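Local coordinates for protein amidohydrolase (Xanthomonas campestris pv. campestris, PDB 4DZH) that probably deaminates adenosine-type nucleosides such as 5'-methylthioadenosine, as a zinc-dependent member of the amidohydrolase superfamily with a TIM-barrel fold, at residues P28-L33 with D348-L353; T85-V90 with P114-D119; E127-G132 with I427-A432; T332-A337 with Q400-A405. All blocks are in the same frame, centred on the assembly; numbering follows the deposited sequence.

Contact 1 of 4, residues P28-L33 with D348-L353; sequences PHAVVL and DAATTL
H29 and A30, at the centre of a type II beta turn running from P28 to V31, rest on the first turn of helix 349-363 in a surface contact between the loop joining strands 22-23 and 36-41 and a helix of the TIM-barrel amidohydrolase domain. The two backbones come nearest at A30 and A350, whose CA atoms are 5.3 Å apart, and their methyl groups meet with CB to CB at 4.0 Å. Most of the buried surface belongs to H29 and A350. With CG anti to the backbone N (chi1 -175°), the imidazole reaches across to the helix and lays CE1 3.6 Å from A350 CB, an oblique approach, while T351 N lies near the ring plane at the edge. T351 itself is committed to the helix end: D348 occupies the N-cap position, and its OD1 accepts from T351 N at 2.9 Å, nearly along the C-O axis, and from T351 OG1 at 2.7 Å, from above the carboxylate plane. Two donors therefore grip one oxygen and help to fix the rotation of the carboxylate. The same helix end is reached from another chain, because D93 of the second subunit accepts a hydrogen bond from A349 N. V32 and A350 also both touch L398 of helix 397-403. The other carboxylate oxygen of D348 faces the turn through a single water, which donates to D348 OD2 at 2.8 Å and lies in the imidazole plane, at the ring edge, 2.9 Å from H29 NE2.

Contact 2 of 4, residues T85-V90 with P114-D119; sequences TLLRGV and PEFVAD
L86 and F116 bury most of the surface in this contact, which packs the loop after strand 69-80 of the TIM barrel against the first turns of helix 114-130. H79, near the end of this strand, and H81, just after it, are zinc ligands, and the side chain of F116 lies about 9 Å from that of H81. F116 leaves its helix with CG anti to the backbone N (chi1 173°), which sends the ring across to the loop. There L86 runs past it in the opposite direction: L86 CB sits 3.7 Å from F116 CE1, and L86 CD1 touches the same side of the ring at 3.7 Å from F116 CD1. L87 adds a smaller contribution at the ring edge, near its plane, where L87 CG is 4.4 Å from F116 CZ. The contact is buried and apolar, and W441 of the C-terminal helix 431-447 helps to enclose it, touching L86 and meeting the F116 ring edge-to-face. Beyond L87 the loop closes a type II beta turn through V90, whose N bonds to L87 O at 2.9 Å. D119, one helical turn after F116, contributes its aliphatic part alone to the loop; its carboxylate turns to the C-terminal helix, where OD2 accepts from N437 and W441. D119 CB lies 4.2 Å from L86 CD1.

Contact 3 of 4, residues E127-G132 with I427-A432; sequences EMLRGG and IDMDTA
L129 and M429 both point their CB atoms at the opposite segment, and one leucine methyl, L129 CD1, comes to the sulfur at the bend of the M429 thioether, 4.4 Å from SD. M429 also packs on T122, I125 and A126, so it lies along the last two turns of helix 114-130. A second touch lies beside the first. R130 and T431 likewise direct their CB atoms toward the other segment, and the T431 methyl CG2 approaches the guanidinium obliquely, 4.3 Å from R130 NH1. The polar end of R130 has its partner elsewhere, in a salt bridge from NE to E390 of the second subunit. Here the end of helix 114-130, in the TIM-barrel domain, meets the start of the C-terminal helix 431-447. The first helix ends in a Schellman motif, with G132, at positive phi, as the C-prime residue and its N bonded to L129 O at 3.1 Å. On the other side the chain passes from strand 425-426 into the C-terminal helix, with D430 at the N-cap position. L426, on that strand, touches L129, R130 and T431.

Contact 4 of 4, residues T332-A337 with Q400-A405; sequences TAAILA and QLIYAA
Two helices of the amidohydrolase domain, 326-341 and the short 397-403, pack here through a buried apolar contact near the magnesium site; the side chain of I335 lies about 7 Å from a bound magnesium ion. A334 supplies the small surface that lets them approach. Its methyl rests against two consecutive residues, with A334 CB 4.0 Å from I402 CG2 and 3.8 Å from Y403 CE1. On Y403 the CG lies anti to the carbonyl carbon (chi1 -60°), and the phenol reaches obliquely to helix 326-341. I335 slides past the ring in the opposite direction. One face of the phenol is backed by its own neighbour, I402 CG2, 3.7 Å above the ring plane and offset toward the rim. The hydroxyl is held at the subunit interface by a hydrogen bond with D93 of the second subunit and another with K338, while K293 of the second subunit makes a cation-pi contact with the ring. T332, on the same helix as I335, hydrogen-bonds through OG1 to the magnesium ligand E289. I335 touches the phenol with its branch methyl: I335 CG2 is 3.9 Å from Y403 CE1.

In the fold
The four contacts fall into two touching pairs, and all four reach the second subunit. Contacts 1 and 4, with centres 13 Å apart, touch directly: T352 OG1 lies 3.3 Å from A334 CB, and I402 packs against A349, T352 and L353. Contacts 2 and 3 both use helix 114-130 and are joined by the salt bridge from R88 NH2 to E127 OE1 at 2.9 Å. Between the pairs there is no touch: contact 3 comes within about 9 Å of contacts 1 and 4 at nearest atoms, whereas contacts 1 and 2 are about 20 Å apart. The side chain of L87 is about 12 Å from a bound zinc ion, that of I335 about 7 Å from a bound magnesium ion. D93 of the second subunit ties contacts 1 and 4 to the dimer interface.

Contact 1 of 4, residues P28-L33 with D348-L353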
loop_
_atom_site.group_PDB
_atom_site.type_symbol
_atom_site.label_atom_id
_atom_site.label_comp_id
_atom_site.label_asym_id
_atom_site.label_seq_id
_atom_site.Cartn_x
_atom_site.Cartn_y
_atom_site.Cartn_z
ATOM N N PRO A 28 14.650 14.869 17.880
ATOM C CA PRO A 28 14.142 13.867 18.839
ATOM C C PRO A 28 12.931 13.024 18.391
ATOM O O PRO A 28 12.117 13.451 17.560
ATOM C CB PRO A 28 13.742 14.732 20.038
ATOM C CG PRO A 28 13.321 15.991 19.420
ATOM C CD PRO A 28 14.307 16.234 18.319
ATOM N N HIS A 29 12.819 11.837 18.985
ATOM C CA HIS A 29 11.824 10.838 18.609
ATOM C C HIS A 29 10.412 11.283 18.940
ATOM O O HIS A 29 10.157 11.904 19.984
ATOM C CB HIS A 29 12.115 9.522 19.316
ATOM C CG HIS A 29 11.223 8.402 18.896
ATOM N ND1 HIS A 29 11.333 7.789 17.664
ATOM C CD2 HIS A 29 10.186 7.798 19.533
ATOM C CE1 HIS A 29 10.407 6.847 17.568
ATOM N NE2 HIS A 29 9.708 6.826 18.691
ATOM N N ALA A 30 9.498 10.953 18.029
ATOM C CA ALA A 30 8.060 11.149 18.230
ATOM C C ALA A 30 7.658 12.596 18.394
ATOM O O ALA A 30 6.558 12.887 18.880
ATOM C CB ALA A 30 7.520 10.289 19.380
ATOM N N VAL A 31 8.534 13.499 17.980
ATOM C CA VAL A 31 8.261 14.927 18.069
ATOM C C VAL A 31 7.831 15.542 16.725
ATOM O O VAL A 31 8.434 15.270 15.669
ATOM C CB VAL A 31 9.472 15.673 18.697
ATOM C CG1 VAL A 31 9.460 17.155 18.376
ATOM C CG2 VAL A 31 9.479 15.436 20.201
ATOM N N VAL A 32 6.793 16.374 16.760
ATOM C CA VAL A 32 6.408 17.120 15.567
ATOM C C VAL A 32 6.438 18.635 15.832
ATOM O O VAL A 32 5.761 19.128 16.722
ATOM C CB VAL A 32 5.011 16.677 15.043
ATOM C CG1 VAL A 32 4.624 17.471 13.809
ATOM C CG2 VAL A 32 5.026 15.181 14.725
ATOM N N LEU A 33 7.250 19.358 15.073
ATOM C CA LEU A 33 7.383 20.792 15.277
ATOM C C LEU A 33 6.436 21.535 14.380
ATOM O O LEU A 33 6.632 21.618 13.173
ATOM C CB LEU A 33 8.812 21.231 14.958
ATOM C CG LEU A 33 9.886 20.397 15.632
ATOM C CD1 LEU A 33 11.254 20.803 15.100
ATOM C CD2 LEU A 33 9.778 20.589 17.144
ATOM N N ASP A 348 5.208 1.197 16.016
ATOM C CA ASP A 348 4.265 2.321 15.933
ATOM C C ASP A 348 4.689 3.311 14.856
ATOM O O ASP A 348 5.765 3.184 14.260
ATOM C CB ASP A 348 4.003 2.997 17.298
ATOM C CG ASP A 348 5.242 3.675 17.908
ATOM O OD1 ASP A 348 6.213 4.009 17.211
ATOM O OD2 ASP A 348 5.214 3.899 19.143
ATOM N N ALA A 349 3.841 4.291 14.577
ATOM C CA ALA A 349 4.107 5.145 13.436
ATOM C C ALA A 349 5.482 5.833 13.535
ATOM O O ALA A 349 6.245 5.876 12.548
ATOM C CB ALA A 349 2.999 6.168 13.275
ATOM N N ALA A 350 5.771 6.408 14.702
ATOM C CA ALA A 350 7.053 7.084 14.909
ATOM C C ALA A 350 8.260 6.146 14.699
ATOM O O ALA A 350 9.254 6.537 14.052
ATOM C CB ALA A 350 7.109 7.694 16.299
ATOM N N THR A 351 8.158 4.938 15.238
ATOM C CA THR A 351 9.195 3.910 15.132
ATOM C C THR A 351 9.384 3.458 13.696
ATOM O O THR A 351 10.508 3.265 13.224
ATOM C CB THR A 351 8.846 2.728 16.028
ATOM O OG1 THR A 351 8.801 3.183 17.395
ATOM C CG2 THR A 351 9.887 1.620 15.904
ATOM N N THR A 352 8.273 3.306 12.982
ATOM C CA THR A 352 8.363 2.910 11.577
ATOM C C THR A 352 9.023 4.028 10.755
ATOM O O THR A 352 9.895 3.770 9.911
ATOM C CB THR A 352 6.965 2.554 10.989
ATOM O OG1 THR A 352 6.379 1.452 11.708
ATOM C CG2 THR A 352 7.133 2.159 9.540
ATOM N N LEU A 353 8.584 5.272 10.955
ATOM C CA LEU A 353 9.181 6.388 10.244
ATOM C C LEU A 353 10.683 6.509 10.581
ATOM O O LEU A 353 11.505 6.837 9.699
ATOM C CB LEU A 353 8.411 7.694 10.501
ATOM C CG LEU A 353 8.902 8.821 9.572
ATOM C CD1 LEU A 353 8.533 8.566 8.092
ATOM C CD2 LEU A 353 8.288 10.139 9.996
HETATM O O HOH W 1 7.411 5.409 19.834
#

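Contact 2 of 4, residues T85-V90 with P114-D119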
loop_
_atom_site.group_PDB
_atom_site.type_symbol
_atom_site.label_atom_id
_atom_site.label_comp_id
_atom_site.label_asym_id
_atom_site.label_seq_id
_atom_site.Cartn_x
_atom_site.Cartn_y
_atom_site.Cartn_z
ATOM N N THR A 85 13.503 -2.077 -12.435
ATOM C CA THR A 85 12.326 -1.301 -12.798
ATOM C C THR A 85 11.935 -1.654 -14.233
ATOM O O THR A 85 10.763 -1.705 -14.563
ATOM C CB THR A 85 12.553 0.199 -12.819
ATOM O OG1 THR A 85 13.709 0.464 -13.621
ATOM C CG2 THR A 85 12.743 0.733 -11.459
ATOM N N LEU A 86 12.927 -1.930 -15.085
ATOM C CA LEU A 86 12.626 -2.365 -16.462
ATOM C C LEU A 86 11.955 -3.747 -16.554
ATOM O O LEU A 86 11.425 -4.109 -17.595
ATOM C CB LEU A 86 13.911 -2.290 -17.340
ATOM C CG LEU A 86 14.417 -0.850 -17.514
ATOM C CD1 LEU A 86 15.730 -0.905 -18.267
ATOM C CD2 LEU A 86 13.410 0.048 -18.234
ATOM N N LEU A 87 11.928 -4.505 -15.453
ATOM C CA LEU A 87 11.278 -5.814 -15.440
ATOM C C LEU A 87 9.949 -5.760 -14.615
ATOM O O LEU A 87 9.460 -6.785 -14.127
ATOM C CB LEU A 87 12.209 -6.885 -14.867
ATOM C CG LEU A 87 13.540 -7.086 -15.615
ATOM C CD1 LEU A 87 14.187 -8.407 -15.218
ATOM C CD2 LEU A 87 13.286 -7.052 -17.090
ATOM N N ARG A 88 9.385 -4.562 -14.478
ATOM C CA ARG A 88 8.193 -4.388 -13.658
ATOM C C ARG A 88 7.061 -5.302 -14.075
ATOM O O ARG A 88 6.568 -5.164 -15.184
ATOM C CB ARG A 88 7.752 -2.926 -13.744
ATOM C CG ARG A 88 6.706 -2.542 -12.681
ATOM C CD ARG A 88 6.210 -1.125 -12.838
ATOM N NE ARG A 88 7.193 -0.061 -13.094
ATOM C CZ ARG A 88 7.841 0.641 -12.167
ATOM N NH1 ARG A 88 7.726 0.366 -10.859
ATOM N NH2 ARG A 88 8.613 1.653 -12.555
ATOM N N GLY A 89 6.645 -6.219 -13.181
ATOM C CA GLY A 89 5.550 -7.145 -13.459
ATOM C C GLY A 89 5.849 -8.137 -14.567
ATOM O O GLY A 89 4.936 -8.636 -15.202
ATOM N N VAL A 90 7.125 -8.442 -14.806
ATOM C CA VAL A 90 7.466 -9.311 -15.951
ATOM C C VAL A 90 7.052 -10.750 -15.677
ATOM O O VAL A 90 6.790 -11.534 -16.618
ATOM C CB VAL A 90 8.982 -9.203 -16.329
ATOM C CG1 VAL A 90 9.869 -9.779 -15.239
ATOM C CG2 VAL A 90 9.265 -9.897 -17.665
ATOM N N PRO A 114 25.744 -2.404 -19.684
ATOM C CA PRO A 114 25.730 -1.031 -19.160
ATOM C C PRO A 114 24.514 -0.193 -19.530
ATOM O O PRO A 114 24.083 0.637 -18.729
ATOM C CB PRO A 114 26.992 -0.395 -19.780
ATOM C CG PRO A 114 27.819 -1.510 -20.194
ATOM C CD PRO A 114 26.951 -2.701 -20.468
ATOM N N GLU A 115 23.955 -0.390 -20.724
ATOM C CA GLU A 115 22.803 0.406 -21.140
ATOM C C GLU A 115 21.585 0.060 -20.297
ATOM O O GLU A 115 20.866 0.946 -19.829
ATOM C CB GLU A 115 22.478 0.189 -22.623
ATOM C CG GLU A 115 23.558 0.688 -23.559
ATOM C CD GLU A 115 23.647 2.199 -23.596
ATOM O OE1 GLU A 115 22.590 2.872 -23.683
ATOM O OE2 GLU A 115 24.789 2.716 -23.549
ATOM N N PHE A 116 21.347 -1.235 -20.135
ATOM C CA PHE A 116 20.199 -1.695 -19.369
ATOM C C PHE A 116 20.291 -1.165 -17.928
ATOM O O PHE A 116 19.321 -0.643 -17.357
ATOM C CB PHE A 116 20.157 -3.219 -19.395
ATOM C CG PHE A 116 19.090 -3.822 -18.487
ATOM C CD1 PHE A 116 17.764 -3.902 -18.900
ATOM C CD2 PHE A 116 19.437 -4.295 -17.227
ATOM C CE1 PHE A 116 16.781 -4.445 -18.062
ATOM C CE2 PHE A 116 18.453 -4.868 -16.379
ATOM C CZ PHE A 116 17.138 -4.938 -16.803
ATOM N N VAL A 117 21.478 -1.291 -17.357
ATOM C CA VAL A 117 21.651 -0.849 -15.987
ATOM C C VAL A 117 21.513 0.661 -15.870
ATOM O O VAL A 117 20.897 1.175 -14.932
ATOM C CB VAL A 117 22.960 -1.371 -15.447
ATOM C CG1 VAL A 117 23.330 -0.714 -14.133
ATOM C CG2 VAL A 117 22.876 -2.868 -15.303
ATOM N N ALA A 118 22.071 1.406 -16.820
ATOM C CA ALA A 118 21.905 2.845 -16.748
ATOM C C ALA A 118 20.443 3.284 -16.905
ATOM O O ALA A 118 19.987 4.171 -16.177
ATOM C CB ALA A 118 22.800 3.567 -17.785
ATOM N N ASP A 119 19.718 2.696 -17.861
ATOM C CA ASP A 119 18.359 3.133 -18.132
ATOM C C ASP A 119 17.447 2.744 -16.937
ATOM O O ASP A 119 16.601 3.562 -16.515
ATOM C CB ASP A 119 17.827 2.491 -19.410
ATOM C CG ASP A 119 18.482 3.066 -20.685
ATOM O OD1 ASP A 119 19.202 4.084 -20.588
ATOM O OD2 ASP A 119 18.252 2.469 -21.764
#

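Contact 3 of 4, residues E127-G132 with I427-A432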
loop_
_atom_site.group_PDB
_atom_site.type_symbol
_atom_site.label_atom_id
_atom_site.label_comp_id
_atom_site.label_asym_id
_atom_site.label_seq_id
_atom_site.Cartn_x
_atom_site.Cartn_y
_atom_site.Cartn_z
ATOM N N GLU A 127 11.307 7.507 -10.213
ATOM C CA GLU A 127 10.266 6.953 -9.363
ATOM C C GLU A 127 10.528 7.219 -7.882
ATOM O O GLU A 127 9.596 7.553 -7.113
ATOM C CB GLU A 127 10.091 5.445 -9.614
ATOM C CG GLU A 127 8.983 4.863 -8.716
ATOM C CD GLU A 127 8.653 3.423 -8.999
ATOM O OE1 GLU A 127 9.165 2.843 -9.967
ATOM O OE2 GLU A 127 7.855 2.882 -8.197
ATOM N N MET A 128 11.807 7.143 -7.499
ATOM C CA MET A 128 12.175 7.332 -6.097
ATOM C C MET A 128 11.961 8.770 -5.698
ATOM O O MET A 128 11.315 9.029 -4.707
ATOM C CB MET A 128 13.598 6.885 -5.818
ATOM C CG MET A 128 13.715 5.371 -5.898
ATOM S SD MET A 128 15.354 4.791 -5.382
ATOM C CE MET A 128 16.394 5.534 -6.679
ATOM N N LEU A 129 12.417 9.699 -6.532
ATOM C CA LEU A 129 12.261 11.133 -6.205
ATOM C C LEU A 129 10.786 11.530 -6.102
ATOM O O LEU A 129 10.376 12.223 -5.180
ATOM C CB LEU A 129 12.955 12.046 -7.223
ATOM C CG LEU A 129 14.473 11.925 -7.214
ATOM C CD1 LEU A 129 15.108 12.603 -8.429
ATOM C CD2 LEU A 129 15.024 12.507 -5.891
ATOM N N ARG A 130 9.977 11.007 -7.023
ATOM C CA ARG A 130 8.551 11.361 -7.071
ATOM C C ARG A 130 7.813 10.852 -5.814
ATOM O O ARG A 130 6.747 11.362 -5.429
ATOM C CB ARG A 130 7.923 10.852 -8.367
ATOM C CG ARG A 130 8.235 11.779 -9.591
ATOM C CD ARG A 130 8.095 11.068 -10.906
ATOM N NE ARG A 130 6.753 10.523 -11.132
ATOM C CZ ARG A 130 5.781 11.134 -11.807
ATOM N NH1 ARG A 130 5.947 12.360 -12.314
ATOM N NH2 ARG A 130 4.624 10.498 -11.985
ATOM N N GLY A 131 8.439 9.864 -5.143
ATOM C CA GLY A 131 7.887 9.279 -3.950
ATOM C C GLY A 131 8.629 9.594 -2.684
ATOM O O GLY A 131 8.446 8.912 -1.674
ATOM N N GLY A 132 9.510 10.592 -2.750
ATOM C CA GLY A 132 10.188 11.060 -1.542
ATOM C C GLY A 132 11.313 10.175 -1.016
ATOM O O GLY A 132 11.723 10.360 0.154
ATOM N N ILE A 427 13.479 17.837 -11.926
ATOM C CA ILE A 427 14.502 18.720 -12.490
ATOM C C ILE A 427 15.541 17.945 -13.266
ATOM O O ILE A 427 16.081 16.926 -12.800
ATOM C CB ILE A 427 15.191 19.491 -11.358
ATOM C CG1 ILE A 427 14.157 20.289 -10.549
ATOM C CG2 ILE A 427 16.244 20.449 -11.912
ATOM C CD1 ILE A 427 13.189 21.126 -11.411
ATOM N N ASP A 428 15.818 18.418 -14.456
ATOM C CA ASP A 428 16.778 17.764 -15.331
ATOM C C ASP A 428 16.418 16.315 -15.631
ATOM O O ASP A 428 17.326 15.513 -15.935
ATOM C CB ASP A 428 18.206 17.836 -14.757
ATOM C CG ASP A 428 18.738 19.274 -14.652
ATOM O OD1 ASP A 428 18.336 20.157 -15.469
ATOM O OD2 ASP A 428 19.582 19.513 -13.757
ATOM N N MET A 429 15.123 15.956 -15.522
ATOM C CA MET A 429 14.685 14.679 -16.021
ATOM C C MET A 429 13.472 14.960 -16.881
ATOM O O MET A 429 12.716 15.882 -16.617
ATOM C CB MET A 429 14.347 13.689 -14.879
ATOM C CG MET A 429 15.444 13.617 -13.818
ATOM S SD MET A 429 15.242 12.169 -12.767
ATOM C CE MET A 429 15.791 10.854 -13.812
ATOM N N ASP A 430 13.331 14.191 -17.938
ATOM C CA ASP A 430 12.169 14.314 -18.809
ATOM C C ASP A 430 11.349 13.018 -18.758
ATOM O O ASP A 430 11.745 11.991 -19.327
ATOM C CB ASP A 430 12.660 14.648 -20.223
ATOM C CG ASP A 430 11.525 14.846 -21.204
ATOM O OD1 ASP A 430 10.808 15.868 -21.112
ATOM O OD2 ASP A 430 11.350 13.966 -22.072
ATOM N N THR A 431 10.204 13.065 -18.075
ATOM C CA THR A 431 9.358 11.865 -17.919
ATOM C C THR A 431 8.928 11.238 -19.250
ATOM O O THR A 431 8.845 10.010 -19.377
ATOM C CB THR A 431 8.145 12.137 -17.015
ATOM O OG1 THR A 431 7.380 13.216 -17.551
ATOM C CG2 THR A 431 8.611 12.530 -15.631
ATOM N N ALA A 432 8.703 12.068 -20.273
ATOM C CA ALA A 432 8.338 11.501 -21.566
ATOM C C ALA A 432 9.427 10.649 -22.189
ATOM O O ALA A 432 9.135 9.605 -22.761
ATOM C CB ALA A 432 7.931 12.615 -22.540
#

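Contact 4 of 4, residues T332-A337 with Q400-A405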
loop_
_atom_site.group_PDB
_atom_site.type_symbol
_atom_site.label_atom_id
_atom_site.label_comp_id
_atom_site.label_asym_id
_atom_site.label_seq_id
_atom_site.Cartn_x
_atom_site.Cartn_y
_atom_site.Cartn_z
ATOM N N THR A 332 3.121 -1.162 5.096
ATOM C CA THR A 332 3.071 -2.630 5.144
ATOM C C THR A 332 3.913 -3.145 6.321
ATOM O O THR A 332 3.461 -4.048 7.073
ATOM C CB THR A 332 3.573 -3.202 3.828
ATOM O OG1 THR A 332 2.733 -2.715 2.753
ATOM C CG2 THR A 332 3.460 -4.714 3.854
ATOM N N ALA A 333 5.096 -2.558 6.501
ATOM C CA ALA A 333 5.991 -2.938 7.624
ATOM C C ALA A 333 5.244 -2.711 8.934
ATOM O O ALA A 333 5.239 -3.572 9.820
ATOM C CB ALA A 333 7.296 -2.141 7.610
ATOM N N ALA A 334 4.618 -1.552 9.061
ATOM C CA ALA A 334 4.013 -1.229 10.342
ATOM C C ALA A 334 2.835 -2.139 10.653
ATOM O O ALA A 334 2.665 -2.529 11.830
ATOM C CB ALA A 334 3.573 0.241 10.364
ATOM N N ILE A 335 1.979 -2.451 9.669
ATOM C CA ILE A 335 0.763 -3.222 9.976
ATOM C C ILE A 335 1.099 -4.707 10.063
ATOM O O ILE A 335 0.604 -5.401 10.953
ATOM C CB ILE A 335 -0.417 -2.910 9.014
ATOM C CG1 ILE A 335 -0.092 -3.404 7.584
ATOM C CG2 ILE A 335 -0.702 -1.373 9.069
ATOM C CD1 ILE A 335 -1.214 -3.121 6.607
ATOM N N LEU A 336 2.007 -5.174 9.206
ATOM C CA LEU A 336 2.417 -6.570 9.269
ATOM C C LEU A 336 3.088 -6.829 10.612
ATOM O O LEU A 336 2.936 -7.908 11.168
ATOM C CB LEU A 336 3.437 -6.879 8.148
ATOM C CG LEU A 336 3.840 -8.372 8.149
ATOM C CD1 LEU A 336 2.713 -9.231 7.763
ATOM C CD2 LEU A 336 4.942 -8.493 7.123
ATOM N N ALA A 337 3.834 -5.860 11.126
ATOM C CA ALA A 337 4.600 -6.126 12.347
ATOM C C ALA A 337 3.655 -6.457 13.509
ATOM O O ALA A 337 3.949 -7.337 14.349
ATOM C CB ALA A 337 5.503 -4.953 12.691
ATOM N N GLN A 400 -0.465 9.979 10.229
ATOM C CA GLN A 400 -0.858 10.286 8.860
ATOM C C GLN A 400 0.191 9.924 7.835
ATOM O O GLN A 400 -0.119 9.441 6.745
ATOM C CB GLN A 400 -1.211 11.761 8.743
ATOM C CG GLN A 400 -2.499 11.920 7.949
ATOM C CD GLN A 400 -3.713 11.641 8.807
ATOM O OE1 GLN A 400 -3.801 10.649 9.536
ATOM N NE2 GLN A 400 -4.688 12.598 8.746
ATOM N N LEU A 401 1.457 10.146 8.181
ATOM C CA LEU A 401 2.520 9.858 7.225
ATOM C C LEU A 401 2.651 8.360 6.986
ATOM O O LEU A 401 2.970 7.918 5.859
ATOM C CB LEU A 401 3.850 10.377 7.779
ATOM C CG LEU A 401 3.912 11.894 7.651
ATOM C CD1 LEU A 401 5.156 12.404 8.445
ATOM C CD2 LEU A 401 4.003 12.359 6.239
ATOM N N ILE A 402 2.387 7.574 8.012
ATOM C CA ILE A 402 2.552 6.125 7.890
ATOM C C ILE A 402 1.292 5.404 7.400
ATOM O O ILE A 402 1.383 4.510 6.543
ATOM C CB ILE A 402 3.011 5.551 9.227
ATOM C CG1 ILE A 402 4.415 6.105 9.607
ATOM C CG2 ILE A 402 3.080 4.024 9.175
ATOM C CD1 ILE A 402 5.508 5.608 8.681
ATOM N N TYR A 403 0.113 5.786 7.907
ATOM C CA TYR A 403 -1.074 4.992 7.646
ATOM C C TYR A 403 -2.033 5.597 6.646
ATOM O O TYR A 403 -3.064 4.956 6.314
ATOM C CB TYR A 403 -1.828 4.722 8.943
ATOM C CG TYR A 403 -1.018 3.965 10.009
ATOM C CD1 TYR A 403 -0.483 2.702 9.751
ATOM C CD2 TYR A 403 -0.778 4.538 11.260
ATOM C CE1 TYR A 403 0.258 2.013 10.706
ATOM C CE2 TYR A 403 -0.020 3.856 12.232
ATOM C CZ TYR A 403 0.487 2.594 11.940
ATOM O OH TYR A 403 1.222 1.889 12.877
ATOM N N ALA A 404 -1.779 6.802 6.182
ATOM C CA ALA A 404 -2.728 7.411 5.214
ATOM C C ALA A 404 -2.094 8.116 3.998
ATOM O O ALA A 404 -2.684 8.112 2.896
ATOM C CB ALA A 404 -3.693 8.396 5.929
ATOM N N ALA A 405 -0.938 8.767 4.168
ATOM C CA ALA A 405 -0.325 9.488 3.078
ATOM C C ALA A 405 0.088 8.546 1.979
ATOM O O ALA A 405 0.682 7.472 2.244
ATOM C CB ALA A 405 0.903 10.242 3.588
#